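Local atomic coordinates of transcriptional regulator, MerR family (Bacillus thuringiensis serovar konkukian, PDB entry 3GPV), a protein that probably binds DNA as a transcription factor of the MerR family and forms a two-chain assembly through a long helix near its C-terminus. Residues Arg96-Leu99 against Met100-Glu104; Pro75-Lys78 against Ile79-Ile83; Thr114-Asn117 against Leu118-Gln122; Leu63-Ile66 against Leu67-Asn71. All coordinates share one frame; numbering follows the deposited sequence.

Interaction 1: Arg96-Leu99 against Met100-Glu104; sequences RLKL and MKQQE
Lys98 and Gln102, one helical turn apart, meet through their aliphatic parts: Lys98 CD lies 3.9 Å from Gln102 CG, and the two side chains cross at about a right angle. The bend at chi2 (47°) brings CD to the glutamine; a second at chi3 (58°) turns CE and NZ away from that contact. Leu97 touches Lys101 more lightly, its CD1 4.2 Å from Lys101 CD. Lys101 keeps CG beside its own backbone N, where CG rests 3.2 Å from Leu97 O. Both ammonium groups end on the exposed side, Lys98 NZ 4.7 Å from Lys101 NZ, a like-charged pair that solvent probably screens.

Beneath these side chains runs regular alpha-helical bonding: Met100 N to Arg96 O (3.0 Å), Lys101 N to Leu97 O, Gln102 N to Lys98 O and Gln103 N to Leu99 O. Two polar ends are held by residues outside these turns: Arg96 NE by Thr92 OG1 and Gln103 NE2 by Thr72 OG1.

This turn belongs to the start of helix 93-128. Leu99 and the selenomethionine Met100 pack on Phe82 of helix 76-88, and Met100 and Gln103 reach Leu69 of helix 57-70, while Ile121 of the second subunit also packs on Met100.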
# COMPACT_ATOMS: atom_id res chain seq x y z
N ARG B 96 -19.24 14.51 -0.67
CA ARG B 96 -17.79 14.63 -0.81
C ARG B 96 -17.12 14.91 0.52
O ARG B 96 -16.07 14.35 0.81
CB ARG B 96 -17.46 15.72 -1.82
CG ARG B 96 -17.69 15.30 -3.26
CD ARG B 96 -17.40 16.44 -4.23
NE ARG B 96 -18.50 17.39 -4.26
CZ ARG B 96 -18.35 18.71 -4.26
NH1 ARG B 96 -17.13 19.23 -4.22
NH2 ARG B 96 -19.41 19.50 -4.31
N LEU B 97 -17.72 15.77 1.33
CA LEU B 97 -17.16 16.10 2.63
C LEU B 97 -17.09 14.83 3.46
O LEU B 97 -16.10 14.56 4.14
CB LEU B 97 -18.03 17.14 3.35
CG LEU B 97 -17.67 17.44 4.82
CD1 LEU B 97 -16.25 17.96 4.92
CD2 LEU B 97 -18.64 18.45 5.40
N LYS B 98 -18.16 14.04 3.40
CA LYS B 98 -18.21 12.80 4.13
C LYS B 98 -17.11 11.83 3.67
O LYS B 98 -16.41 11.25 4.50
CB LYS B 98 -19.59 12.16 3.98
CG LYS B 98 -19.74 10.76 4.61
CD LYS B 98 -19.19 10.68 6.03
CE LYS B 98 -19.85 11.66 6.98
NZ LYS B 98 -19.37 11.49 8.37
N LEU B 99 -16.96 11.66 2.35
CA LEU B 99 -15.96 10.76 1.78
C LEU B 99 -14.55 11.10 2.25
O LEU B 99 -13.77 10.23 2.60
CB LEU B 99 -16.01 10.81 0.25
CG LEU B 99 -15.83 9.47 -0.48
CD1 LEU B 99 -15.47 9.72 -1.93
CD2 LEU B 99 -14.74 8.63 0.19
N MSE B 100 -14.24 12.39 2.26
CA MSE B 100 -12.92 12.84 2.69
C MSE B 100 -12.71 12.55 4.16
O MSE B 100 -11.64 12.10 4.56
CB MSE B 100 -12.72 14.34 2.42
CG MSE B 100 -12.53 14.67 0.97
SE MSE B 100 -10.92 13.85 0.21
CE MSE B 100 -11.81 12.46 -0.78
N LYS B 101 -13.74 12.80 4.97
CA LYS B 101 -13.64 12.58 6.40
C LYS B 101 -13.37 11.11 6.67
O LYS B 101 -12.57 10.78 7.53
CB LYS B 101 -14.89 13.08 7.12
CG LYS B 101 -14.98 14.61 7.16
CD LYS B 101 -16.19 15.11 7.94
CE LYS B 101 -16.06 14.80 9.42
NZ LYS B 101 -17.24 15.27 10.20
N GLN B 102 -14.01 10.23 5.92
CA GLN B 102 -13.77 8.81 6.14
C GLN B 102 -12.34 8.46 5.72
O GLN B 102 -11.63 7.71 6.40
CB GLN B 102 -14.77 7.96 5.35
CG GLN B 102 -16.22 8.25 5.71
CD GLN B 102 -17.20 7.38 4.95
OE1 GLN B 102 -17.14 7.28 3.73
NE2 GLN B 102 -18.12 6.74 5.67
N GLN B 103 -11.90 9.02 4.60
CA GLN B 103 -10.55 8.74 4.13
C GLN B 103 -9.53 9.24 5.14
O GLN B 103 -8.52 8.57 5.40
CB GLN B 103 -10.30 9.40 2.77
CG GLN B 103 -8.98 9.00 2.12
CD GLN B 103 -8.84 7.50 1.92
OE1 GLN B 103 -9.79 6.74 2.09
NE2 GLN B 103 -7.65 7.07 1.54
N GLU B 104 -9.77 10.41 5.72
CA GLU B 104 -8.86 10.95 6.72
C GLU B 104 -8.75 9.90 7.83
O GLU B 104 -7.66 9.53 8.25
CB GLU B 104 -9.40 12.26 7.27
CG GLU B 104 -8.78 12.69 8.59
CD GLU B 104 -9.45 13.91 9.18
OE1 GLU B 104 -10.69 14.02 9.05
OE2 GLU B 104 -8.73 14.73 9.79

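Interaction 2: Pro75-Lys78 against Ile79-Ile83; sequences PIQK and IKQFI
Ile79 reaches back over the first turn of its helix toward Pro75. Its CG1 branch lies beside the backbone N (chi1 -62°) and sits 3.3 Å from Pro75 O; CD1 continues alongside the same carbonyl and comes 4.1 Å from Ile76 CA. The CG2 branch is set anti to the backbone N. CG1 and CD1 thus line the first turn, with CD1 also reaching Lys70, while CG2 meets Ile66.

Gln81 has its CB directed at the preceding turn, 3.3 Å from Lys78 O, but carries CG anti to its own N. The chain then runs on extended, and its OE1 stays 4.4 Å from Gln77 NE2, so the two amides are near each other without a close polar contact. Phe82 sets its ring by a similar first torsion (chi1 167°): CB rests over Lys78 O at 3.6 Å, and the ring leads away from residues 75-78.

Pro75 occupies the N-cap position, and its carbonyl accepts Ile79 N at 3.1 Å. Lys80 N on Ile76 O is as straight, whereas the bonds of Gln81 N to Gln77 O and Phe82 N to Lys78 O are more bent, the latter with an N-H...O angle of 141°.

Helix 76-88 lies between two others here. Ile79 and Ile83 pack against Ile66 of helix 57-70, and Ile83 also meets Leu41 and Pro43. Phe82 fits among Met65 of helix 57-70, Leu99 and Met100 of helix 93-128, and Tyr128 of the second subunit.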
# COMPACT_ATOMS: atom_id res chain seq x y z
N PRO B 75 -10.30 2.68 -2.93
CA PRO B 75 -10.69 1.83 -4.07
C PRO B 75 -10.96 2.71 -5.29
O PRO B 75 -11.45 3.83 -5.16
CB PRO B 75 -11.94 1.14 -3.55
CG PRO B 75 -11.63 0.99 -2.09
CD PRO B 75 -11.07 2.34 -1.73
N ILE B 76 -10.63 2.20 -6.46
CA ILE B 76 -10.82 2.94 -7.70
C ILE B 76 -12.27 3.38 -7.91
O ILE B 76 -12.52 4.48 -8.41
CB ILE B 76 -10.38 2.10 -8.92
CG1 ILE B 76 -8.94 1.60 -8.76
CG2 ILE B 76 -10.50 2.94 -10.18
CD1 ILE B 76 -8.77 0.42 -7.81
N GLN B 77 -13.22 2.53 -7.54
CA GLN B 77 -14.62 2.85 -7.73
C GLN B 77 -15.08 4.04 -6.90
O GLN B 77 -15.91 4.83 -7.35
CB GLN B 77 -15.49 1.62 -7.42
CG GLN B 77 -15.65 1.29 -5.94
CD GLN B 77 -17.09 1.40 -5.46
OE1 GLN B 77 -17.99 0.74 -6.00
NE2 GLN B 77 -17.32 2.22 -4.45
N LYS B 78 -14.54 4.17 -5.70
CA LYS B 78 -14.89 5.27 -4.82
C LYS B 78 -14.23 6.56 -5.31
O LYS B 78 -14.80 7.64 -5.19
CB LYS B 78 -14.47 4.97 -3.38
CG LYS B 78 -15.22 3.80 -2.77
CD LYS B 78 -14.70 3.46 -1.38
CE LYS B 78 -15.41 2.25 -0.80
NZ LYS B 78 -14.87 1.87 0.53
N ILE B 79 -13.04 6.44 -5.87
CA ILE B 79 -12.35 7.61 -6.38
C ILE B 79 -13.16 8.17 -7.55
O ILE B 79 -13.30 9.38 -7.70
CB ILE B 79 -10.93 7.27 -6.86
CG1 ILE B 79 -10.11 6.75 -5.68
CG2 ILE B 79 -10.27 8.49 -7.44
CD1 ILE B 79 -8.80 6.11 -6.08
N LYS B 80 -13.69 7.27 -8.38
CA LYS B 80 -14.48 7.69 -9.52
C LYS B 80 -15.76 8.34 -9.02
O LYS B 80 -16.24 9.32 -9.59
CB LYS B 80 -14.82 6.49 -10.42
CG LYS B 80 -15.60 6.87 -11.67
CD LYS B 80 -15.68 5.72 -12.67
CE LYS B 80 -16.37 4.49 -12.07
NZ LYS B 80 -16.42 3.34 -13.04
N GLN B 81 -16.30 7.79 -7.94
CA GLN B 81 -17.52 8.31 -7.34
C GLN B 81 -17.25 9.72 -6.83
O GLN B 81 -18.13 10.59 -6.88
CB GLN B 81 -17.94 7.40 -6.18
CG GLN B 81 -19.28 7.74 -5.59
CD GLN B 81 -19.82 6.60 -4.74
OE1 GLN B 81 -19.20 6.19 -3.76
NE2 GLN B 81 -20.98 6.07 -5.13
N PHE B 82 -16.03 9.93 -6.35
CA PHE B 82 -15.63 11.24 -5.84
C PHE B 82 -15.58 12.24 -7.00
O PHE B 82 -16.01 13.38 -6.87
CB PHE B 82 -14.24 11.15 -5.20
CG PHE B 82 -13.61 12.48 -4.94
CD1 PHE B 82 -14.07 13.29 -3.91
CD2 PHE B 82 -12.58 12.95 -5.74
CE1 PHE B 82 -13.51 14.55 -3.68
CE2 PHE B 82 -12.02 14.20 -5.53
CZ PHE B 82 -12.49 15.01 -4.49
N ILE B 83 -15.04 11.78 -8.12
CA ILE B 83 -14.92 12.60 -9.31
C ILE B 83 -16.28 12.94 -9.89
O ILE B 83 -16.55 14.09 -10.23
CB ILE B 83 -14.10 11.86 -10.37
CG1 ILE B 83 -12.69 11.62 -9.83
CG2 ILE B 83 -14.06 12.65 -11.66
CD1 ILE B 83 -11.89 10.63 -10.67

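Interaction 3: Thr114-Asn117 against Leu118-Gln122; sequences TEKN and LKKIQ
Glu115 and Leu118 come together through complementary first torsions: the glutamate CG lies beside its backbone N and bends again at chi2 (-78°), whereas the leucine CG stands anti to its N (chi1 178°). The two side chains consequently run side by side in the same direction, Glu115 OE1 3.8 Å from Leu118 CD2. Lys116 and Lys120 are likewise alongside one another, with Lys116 CG 4.2 Å from Lys120 CE. Lys120, extended beyond CG, passes obliquely by the amide of Asn117, whose OD1 is 4.1 Å from Lys120 CD.

The turn is closed by Leu118 N on Thr114 O (2.8 Å) and Lys119 N on Glu115 O (3.0 Å). Lys116 O accepts two donors, Lys120 N and, weakly, Lys119 N. Thr114 OG1 is bonded to Leu110 O of the preceding turn.

Residues 114-122 lie in a predicted coiled coil. Thr114 packs on Ile111 of the second subunit, and Asn117 and Ile121 on its Cys68, while Gln122 NE2 is hydrogen-bonded to its Glu104.

Thr114, Asn117 and Ile121 face the second subunit, Lys120 reaches its Glu64, and Glu115, Lys116 and Lys119 are exposed. Lys116 NZ and Lys120 NZ stay 6.9 Å apart, and that glutamate probably eases their repulsion.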
# COMPACT_ATOMS: atom_id res chain seq x y z
N THR B 114 1.37 1.63 9.95
CA THR B 114 2.72 1.69 9.36
C THR B 114 3.76 1.92 10.44
O THR B 114 4.86 1.37 10.39
CB THR B 114 2.81 2.78 8.27
OG1 THR B 114 1.80 2.56 7.29
CG2 THR B 114 4.16 2.73 7.58
N GLU B 115 3.42 2.74 11.43
CA GLU B 115 4.35 2.97 12.53
C GLU B 115 4.56 1.62 13.25
O GLU B 115 5.68 1.27 13.66
CB GLU B 115 3.78 4.00 13.51
CG GLU B 115 3.74 5.41 12.98
CD GLU B 115 5.10 6.11 13.02
OE1 GLU B 115 6.13 5.47 13.33
OE2 GLU B 115 5.13 7.31 12.71
N LYS B 116 3.48 0.85 13.38
CA LYS B 116 3.57 -0.44 14.06
C LYS B 116 4.48 -1.38 13.28
O LYS B 116 5.27 -2.13 13.87
CB LYS B 116 2.18 -1.06 14.22
CG LYS B 116 2.25 -2.51 14.71
CD LYS B 116 1.16 -2.88 15.70
CE LYS B 116 -0.22 -2.44 15.24
NZ LYS B 116 -0.45 -0.99 15.51
N ASN B 117 4.38 -1.34 11.95
CA ASN B 117 5.23 -2.17 11.11
C ASN B 117 6.68 -1.71 11.21
O ASN B 117 7.59 -2.53 11.27
CB ASN B 117 4.72 -2.16 9.66
CG ASN B 117 3.49 -3.06 9.48
OD1 ASN B 117 3.47 -4.16 10.00
ND2 ASN B 117 2.48 -2.60 8.77
N LEU B 118 6.87 -0.40 11.26
CA LEU B 118 8.22 0.17 11.37
C LEU B 118 8.89 -0.37 12.64
O LEU B 118 10.09 -0.65 12.65
CB LEU B 118 8.13 1.70 11.47
CG LEU B 118 9.46 2.43 11.65
CD1 LEU B 118 10.43 2.11 10.49
CD2 LEU B 118 9.21 3.93 11.71
N LYS B 119 8.11 -0.52 13.70
CA LYS B 119 8.63 -1.03 14.97
C LYS B 119 9.10 -2.49 14.82
O LYS B 119 10.14 -2.88 15.36
CB LYS B 119 7.54 -0.92 16.05
CG LYS B 119 8.01 -1.29 17.45
CD LYS B 119 6.89 -1.16 18.50
CE LYS B 119 7.36 -1.65 19.88
NZ LYS B 119 6.29 -1.58 20.93
N LYS B 120 8.35 -3.28 14.07
CA LYS B 120 8.73 -4.66 13.86
C LYS B 120 10.04 -4.76 13.06
O LYS B 120 10.92 -5.54 13.41
CB LYS B 120 7.60 -5.40 13.15
CG LYS B 120 6.35 -5.53 14.00
CD LYS B 120 5.18 -6.04 13.20
CE LYS B 120 3.96 -6.25 14.08
NZ LYS B 120 2.79 -6.68 13.26
N ILE B 121 10.16 -3.97 12.00
CA ILE B 121 11.38 -3.97 11.18
C ILE B 121 12.58 -3.56 12.03
O ILE B 121 13.65 -4.13 11.89
CB ILE B 121 11.31 -2.98 9.96
CG1 ILE B 121 10.47 -3.55 8.82
CG2 ILE B 121 12.71 -2.75 9.40
CD1 ILE B 121 9.05 -3.60 9.11
N GLN B 122 12.39 -2.55 12.87
CA GLN B 122 13.46 -2.04 13.72
C GLN B 122 13.91 -3.08 14.75
O GLN B 122 15.09 -3.22 15.03
CB GLN B 122 13.01 -0.75 14.41
CG GLN B 122 12.72 0.40 13.43
CD GLN B 122 12.46 1.73 14.15
OE1 GLN B 122 11.69 1.80 15.10
NE2 GLN B 122 13.10 2.79 13.67

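Interaction 4: Leu63-Ile66 against Leu67-Asn71; sequences LEMI and LCLKN
Leu67 packs back onto Leu63 one turn earlier, atom by atom along its side chain. CB lies 3.5 Å from Leu63 O. CG, held beside the backbone N (chi1 -62°), comes to 3.2 Å from that oxygen and to 3.8 Å from Leu63 CD1. At the tip, CD1 lies 4.0 Å from Leu63 CG and CD2 touches Leu63 CD1, so both methyls of Leu67 bear on the earlier leucine, whose own CG is anti to its N and brings CD1 forward.

On another side of the helix the selenomethionine Met65 meets two residues. Its CG is 3.7 Å from Leu69 CD1, and the bend at chi2 lays SE against Leu69 CG; the same SE is 4.1 Å from Cys68 SG, an apolar contact.

Main-chain bonds run from each residue to the one four earlier, among them Leu69 N on Met65 O, at 2.8 Å and with a nearly straight N-H...O angle of 173°. Thr72 OG1 bonds to the carbonyls of Cys68 and Leu69 near the C-terminal end of the helix.

This contact lies at the centre of the chain, on helix 57-70, part of the MerR helix-turn-helix family region. Leu67 faces Tyr36 of helix 30-38, Ile66 meets Ile79 and Ile83 of helix 76-88, and Leu69 touches Met100 of helix 93-128; Cys68 packs on Asn117 of the second subunit.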
# COMPACT_ATOMS: atom_id res chain seq x y z
N LEU B 63 -6.10 15.80 -10.61
CA LEU B 63 -5.18 14.67 -10.73
C LEU B 63 -4.39 14.44 -9.45
O LEU B 63 -4.15 13.31 -9.05
CB LEU B 63 -4.19 14.88 -11.89
CG LEU B 63 -3.06 13.84 -11.98
CD1 LEU B 63 -3.65 12.44 -12.10
CD2 LEU B 63 -2.17 14.13 -13.18
N GLU B 64 -3.98 15.53 -8.81
CA GLU B 64 -3.23 15.40 -7.57
C GLU B 64 -4.07 14.73 -6.51
O GLU B 64 -3.55 13.95 -5.72
CB GLU B 64 -2.75 16.78 -7.10
CG GLU B 64 -1.68 17.38 -8.01
CD GLU B 64 -0.96 18.55 -7.40
OE1 GLU B 64 -0.42 18.41 -6.28
OE2 GLU B 64 -0.91 19.63 -8.04
N MSE B 65 -5.37 15.02 -6.49
CA MSE B 65 -6.22 14.38 -5.49
C MSE B 65 -6.44 12.94 -5.88
O MSE B 65 -6.41 12.06 -5.03
CB MSE B 65 -7.57 15.09 -5.32
CG MSE B 65 -8.45 14.45 -4.24
SE MSE B 65 -7.68 14.42 -2.43
CE MSE B 65 -7.77 16.34 -2.15
N ILE B 66 -6.65 12.69 -7.16
CA ILE B 66 -6.85 11.32 -7.61
C ILE B 66 -5.67 10.51 -7.11
O ILE B 66 -5.84 9.49 -6.47
CB ILE B 66 -6.96 11.22 -9.15
CG1 ILE B 66 -8.21 11.95 -9.62
CG2 ILE B 66 -7.01 9.77 -9.57
CD1 ILE B 66 -9.49 11.57 -8.87
N LEU B 67 -4.46 11.02 -7.35
CA LEU B 67 -3.26 10.33 -6.92
C LEU B 67 -3.16 10.20 -5.40
O LEU B 67 -2.71 9.18 -4.89
CB LEU B 67 -2.01 11.03 -7.48
CG LEU B 67 -1.91 11.06 -9.01
CD1 LEU B 67 -0.68 11.84 -9.43
CD2 LEU B 67 -1.85 9.65 -9.53
N CYS B 68 -3.56 11.25 -4.70
CA CYS B 68 -3.51 11.26 -3.24
C CYS B 68 -4.40 10.16 -2.68
O CYS B 68 -3.99 9.41 -1.81
CB CYS B 68 -3.97 12.63 -2.73
SG CYS B 68 -4.27 12.73 -0.94
N LEU B 69 -5.62 10.08 -3.19
CA LEU B 69 -6.59 9.08 -2.75
C LEU B 69 -6.15 7.67 -3.14
O LEU B 69 -6.36 6.72 -2.39
CB LEU B 69 -7.96 9.40 -3.34
CG LEU B 69 -8.57 10.73 -2.87
CD1 LEU B 69 -9.83 11.05 -3.63
CD2 LEU B 69 -8.85 10.65 -1.40
N LYS B 70 -5.56 7.54 -4.31
CA LYS B 70 -5.11 6.24 -4.78
C LYS B 70 -3.89 5.78 -3.98
O LYS B 70 -3.77 4.61 -3.63
CB LYS B 70 -4.79 6.29 -6.28
CG LYS B 70 -4.01 5.11 -6.82
CD LYS B 70 -2.51 5.34 -6.64
CE LYS B 70 -1.66 4.28 -7.32
NZ LYS B 70 -0.21 4.62 -7.22
N ASN B 71 -2.99 6.71 -3.69
CA ASN B 71 -1.79 6.37 -2.94
C ASN B 71 -2.07 6.10 -1.46
O ASN B 71 -1.18 5.69 -0.72
CB ASN B 71 -0.75 7.49 -3.08
CG ASN B 71 -0.08 7.49 -4.44
OD1 ASN B 71 0.47 8.49 -4.88
ND2 ASN B 71 -0.11 6.35 -5.11

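In the fold
Interactions 1, 2 and 4 form one hydrophobic cluster in which three helices meet, their centres 10 to 14 Å apart. Interactions 2 and 4 join at Ile66, whose CD1 is 3.5 Å from Ile79 CG2, and where Phe82 CE2 lies 3.8 Å from Met65 CG. Interaction 1 closes onto both, with Met100 CE 3.5 Å from Leu69 CD2 and Leu99 CD1 3.8 Å from Phe82 CB. Interaction 3 stands apart on the same long helix as interaction 1, their centres about 27 Å apart, and touches none of the others within the chain. Across the dimer, residues 114-122 pack on interactions 1 and 4 of the other chain, of which interaction 4 lies in the probably DNA-binding MerR region.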